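Local coordinates for hypothetical ntf2-like protein (Bacteroides fragilis, PDB 3SBU) that is of unknown function but belongs to the NTF2-like clan, with a cystatin-like fold of curved sheets and helices, at residues Glu150-Phe154 against Val155-Gly159. Residues are numbered along the deposited sequence; the frame is centred on the assembly and turned at random.
Sequences ENEDF and VEFFG
Three phenylalanines, Phe154, Phe157 and Phe158, form an aromatic cluster at the N-terminal end of helix 154-163, just after the N-cap residue Asp153. The carboxylate of Asp153 accepts from the backbone of Glu156: OD2 lies 2.9 Å from Glu156 N, which meets it on the anti side, 28° out of the carboxylate plane. Aspartate suits this place because its short side chain, with CG anti to its own N (chi1 175°), reaches an amide that has no partner earlier in the helix. The first helical bonds follow, Asp153 O taking Phe157 N at 3.0 Å and Phe154 O taking Phe158 N at 2.7 Å. Large flat rings fill the buried side. Those of Phe154 and Phe157 meet obliquely, planes 48° apart, whereas Phe154 and Phe158 point the same way, slid apart so that they barely overlap; CB of Phe158 sits over one face of Phe154. Phe244 and Trp251 each meet Phe154 edge-to-face, joining the helix start to strand 240-245 and the loop beyond. Glu152, whose extended chain carries its carboxylate forward to the side of Phe157, forms a salt bridge with Arg171 and accepts from Trp251 N through OE1, the same oxygen that lies 3.6 Å from Phe157 CB.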
ATOM      1  N   GLU A 150       0.876 -21.455 -29.749  1.00 63.98           N
ATOM      2  CA  GLU A 150       2.317 -21.366 -30.019  1.00 64.54           C
ATOM      3  C   GLU A 150       3.049 -20.405 -29.045  1.00 64.54           C
ATOM      4  O   GLU A 150       4.221 -20.618 -28.741  1.00 64.94           O
ATOM      5  CB  GLU A 150       2.574 -20.961 -31.498  1.00 68.14           C
ATOM      6  CG  GLU A 150       1.786 -19.755 -32.021  1.00 81.88           C
ATOM      7  CD  GLU A 150       0.313 -19.942 -32.368  1.00106.37           C
ATOM      8  OE1 GLU A 150      -0.102 -21.089 -32.661  1.00108.11           O
ATOM      9  OE2 GLU A 150      -0.426 -18.930 -32.357  1.00 91.65           O
ATOM     10  N   ASN A 151       2.342 -19.388 -28.538  1.00 57.57           N
ATOM     11  CA  ASN A 151       2.871 -18.376 -27.623  1.00 55.27           C
ATOM     12  C   ASN A 151       2.812 -18.851 -26.183  1.00 57.08           C
ATOM     13  O   ASN A 151       2.060 -19.791 -25.882  1.00 58.17           O
ATOM     14  CB  ASN A 151       2.064 -17.074 -27.750  1.00 56.01           C
ATOM     15  CG  ASN A 151       1.744 -16.596 -29.151  1.00 74.04           C
ATOM     16  OD1 ASN A 151       0.589 -16.270 -29.478  1.00 74.19           O
ATOM     17  ND2 ASN A 151       2.762 -16.477 -29.975  1.00 60.47           N
ATOM     18  N   GLU A 152       3.563 -18.180 -25.272  1.00 48.34           N
ATOM     19  CA  GLU A 152       3.547 -18.512 -23.844  1.00 45.71           C
ATOM     20  C   GLU A 152       2.107 -18.433 -23.291  1.00 46.13           C
ATOM     21  O   GLU A 152       1.411 -17.464 -23.547  1.00 44.30           O
ATOM     22  CB  GLU A 152       4.476 -17.573 -23.076  1.00 46.38           C
ATOM     23  CG  GLU A 152       4.786 -17.991 -21.650  1.00 48.82           C
ATOM     24  CD  GLU A 152       5.735 -17.018 -20.975  1.00 58.41           C
ATOM     25  OE1 GLU A 152       5.285 -15.914 -20.599  1.00 51.94           O
ATOM     26  OE2 GLU A 152       6.941 -17.331 -20.874  1.00 55.62           O
ATOM     27  N   ASP A 153       1.659 -19.480 -22.596  1.00 42.62           N
ATOM     28  CA  ASP A 153       0.315 -19.544 -22.017  1.00 42.16           C
ATOM     29  C   ASP A 153       0.253 -18.646 -20.780  1.00 42.14           C
ATOM     30  O   ASP A 153       1.145 -18.764 -19.932  1.00 40.49           O
ATOM     31  CB  ASP A 153      -0.033 -21.008 -21.664  1.00 45.44           C
ATOM     32  CG  ASP A 153      -1.365 -21.159 -20.937  1.00 56.72           C
ATOM     33  OD1 ASP A 153      -2.422 -20.976 -21.580  1.00 57.74           O
ATOM     34  OD2 ASP A 153      -1.346 -21.450 -19.739  1.00 61.98           O
ATOM     35  N   PHE A 154      -0.805 -17.778 -20.653  1.00 39.04           N
ATOM     36  CA  PHE A 154      -0.916 -16.858 -19.510  1.00 37.41           C
ATOM     37  C   PHE A 154      -0.985 -17.618 -18.173  1.00 40.29           C
ATOM     38  O   PHE A 154      -0.267 -17.266 -17.242  1.00 39.48           O
ATOM     39  CB  PHE A 154      -2.110 -15.857 -19.608  1.00 38.15           C
ATOM     40  CG  PHE A 154      -2.182 -14.979 -18.355  1.00 38.49           C
ATOM     41  CD1 PHE A 154      -1.297 -13.907 -18.176  1.00 40.04           C
ATOM     42  CD2 PHE A 154      -3.062 -15.279 -17.319  1.00 39.88           C
ATOM     43  CE1 PHE A 154      -1.316 -13.129 -17.006  1.00 40.40           C
ATOM     44  CE2 PHE A 154      -3.067 -14.500 -16.130  1.00 42.81           C
ATOM     45  CZ  PHE A 154      -2.202 -13.426 -15.991  1.00 40.14           C
ATOM     46  N   VAL A 155      -1.810 -18.679 -18.112  1.00 39.32           N
ATOM     47  CA  VAL A 155      -2.092 -19.469 -16.909  1.00 40.70           C
ATOM     48  C   VAL A 155      -0.823 -20.104 -16.367  1.00 48.56           C
ATOM     49  O   VAL A 155      -0.543 -20.015 -15.160  1.00 49.83           O
ATOM     50  CB  VAL A 155      -3.195 -20.522 -17.188  1.00 44.93           C
ATOM     51  CG1 VAL A 155      -3.372 -21.481 -16.002  1.00 45.72           C
ATOM     52  CG2 VAL A 155      -4.521 -19.835 -17.531  1.00 43.79           C
ATOM     53  N   GLU A 156      -0.044 -20.708 -17.269  1.00 45.51           N
ATOM     54  CA  GLU A 156       1.181 -21.381 -16.897  1.00 46.71           C
ATOM     55  C   GLU A 156       2.203 -20.351 -16.508  1.00 48.73           C
ATOM     56  O   GLU A 156       2.884 -20.565 -15.518  1.00 47.56           O
ATOM     57  CB  GLU A 156       1.685 -22.316 -18.008  1.00 49.16           C
ATOM     58  CG  GLU A 156       0.631 -23.361 -18.375  1.00 67.84           C
ATOM     59  CD  GLU A 156       1.048 -24.819 -18.323  1.00 95.32           C
ATOM     60  OE1 GLU A 156       1.034 -25.410 -17.217  1.00106.96           O
ATOM     61  OE2 GLU A 156       1.336 -25.383 -19.402  1.00 72.26           O
ATOM     62  N   PHE A 157       2.289 -19.209 -17.221  1.00 44.60           N
ATOM     63  CA  PHE A 157       3.202 -18.133 -16.840  1.00 42.74           C
ATOM     64  C   PHE A 157       2.835 -17.631 -15.420  1.00 44.16           C
ATOM     65  O   PHE A 157       3.728 -17.411 -14.592  1.00 44.22           O
ATOM     66  CB  PHE A 157       3.140 -16.967 -17.866  1.00 42.17           C
ATOM     67  CG  PHE A 157       3.363 -15.598 -17.254  1.00 41.35           C
ATOM     68  CD1 PHE A 157       4.648 -15.112 -17.062  1.00 43.20           C
ATOM     69  CD2 PHE A 157       2.285 -14.817 -16.824  1.00 39.72           C
ATOM     70  CE1 PHE A 157       4.864 -13.869 -16.469  1.00 42.92           C
ATOM     71  CE2 PHE A 157       2.502 -13.583 -16.198  1.00 40.83           C
ATOM     72  CZ  PHE A 157       3.790 -13.104 -16.055  1.00 39.79           C
ATOM     73  N   PHE A 158       1.524 -17.432 -15.163  1.00 39.75           N
ATOM     74  CA  PHE A 158       1.045 -16.881 -13.896  1.00 39.79           C
ATOM     75  C   PHE A 158       1.439 -17.751 -12.702  1.00 44.39           C
ATOM     76  O   PHE A 158       1.866 -17.195 -11.692  1.00 43.86           O
ATOM     77  CB  PHE A 158      -0.466 -16.599 -13.873  1.00 40.79           C
ATOM     78  CG  PHE A 158      -0.822 -15.806 -12.627  1.00 42.02           C
ATOM     79  CD1 PHE A 158      -0.531 -14.445 -12.544  1.00 44.39           C
ATOM     80  CD2 PHE A 158      -1.347 -16.446 -11.498  1.00 44.68           C
ATOM     81  CE1 PHE A 158      -0.810 -13.725 -11.375  1.00 45.98           C
ATOM     82  CE2 PHE A 158      -1.625 -15.724 -10.325  1.00 48.01           C
ATOM     83  CZ  PHE A 158      -1.350 -14.369 -10.273  1.00 45.27           C
ATOM     84  N   GLY A 159       1.340 -19.073 -12.837  1.00 43.10           N
ATOM     85  CA  GLY A 159       1.754 -20.006 -11.790  1.00 44.82           C
ATOM     86  C   GLY A 159       3.204 -19.823 -11.386  1.00 50.68           C
ATOM     87  O   GLY A 159       3.528 -19.854 -10.192  1.00 54.01           O
TER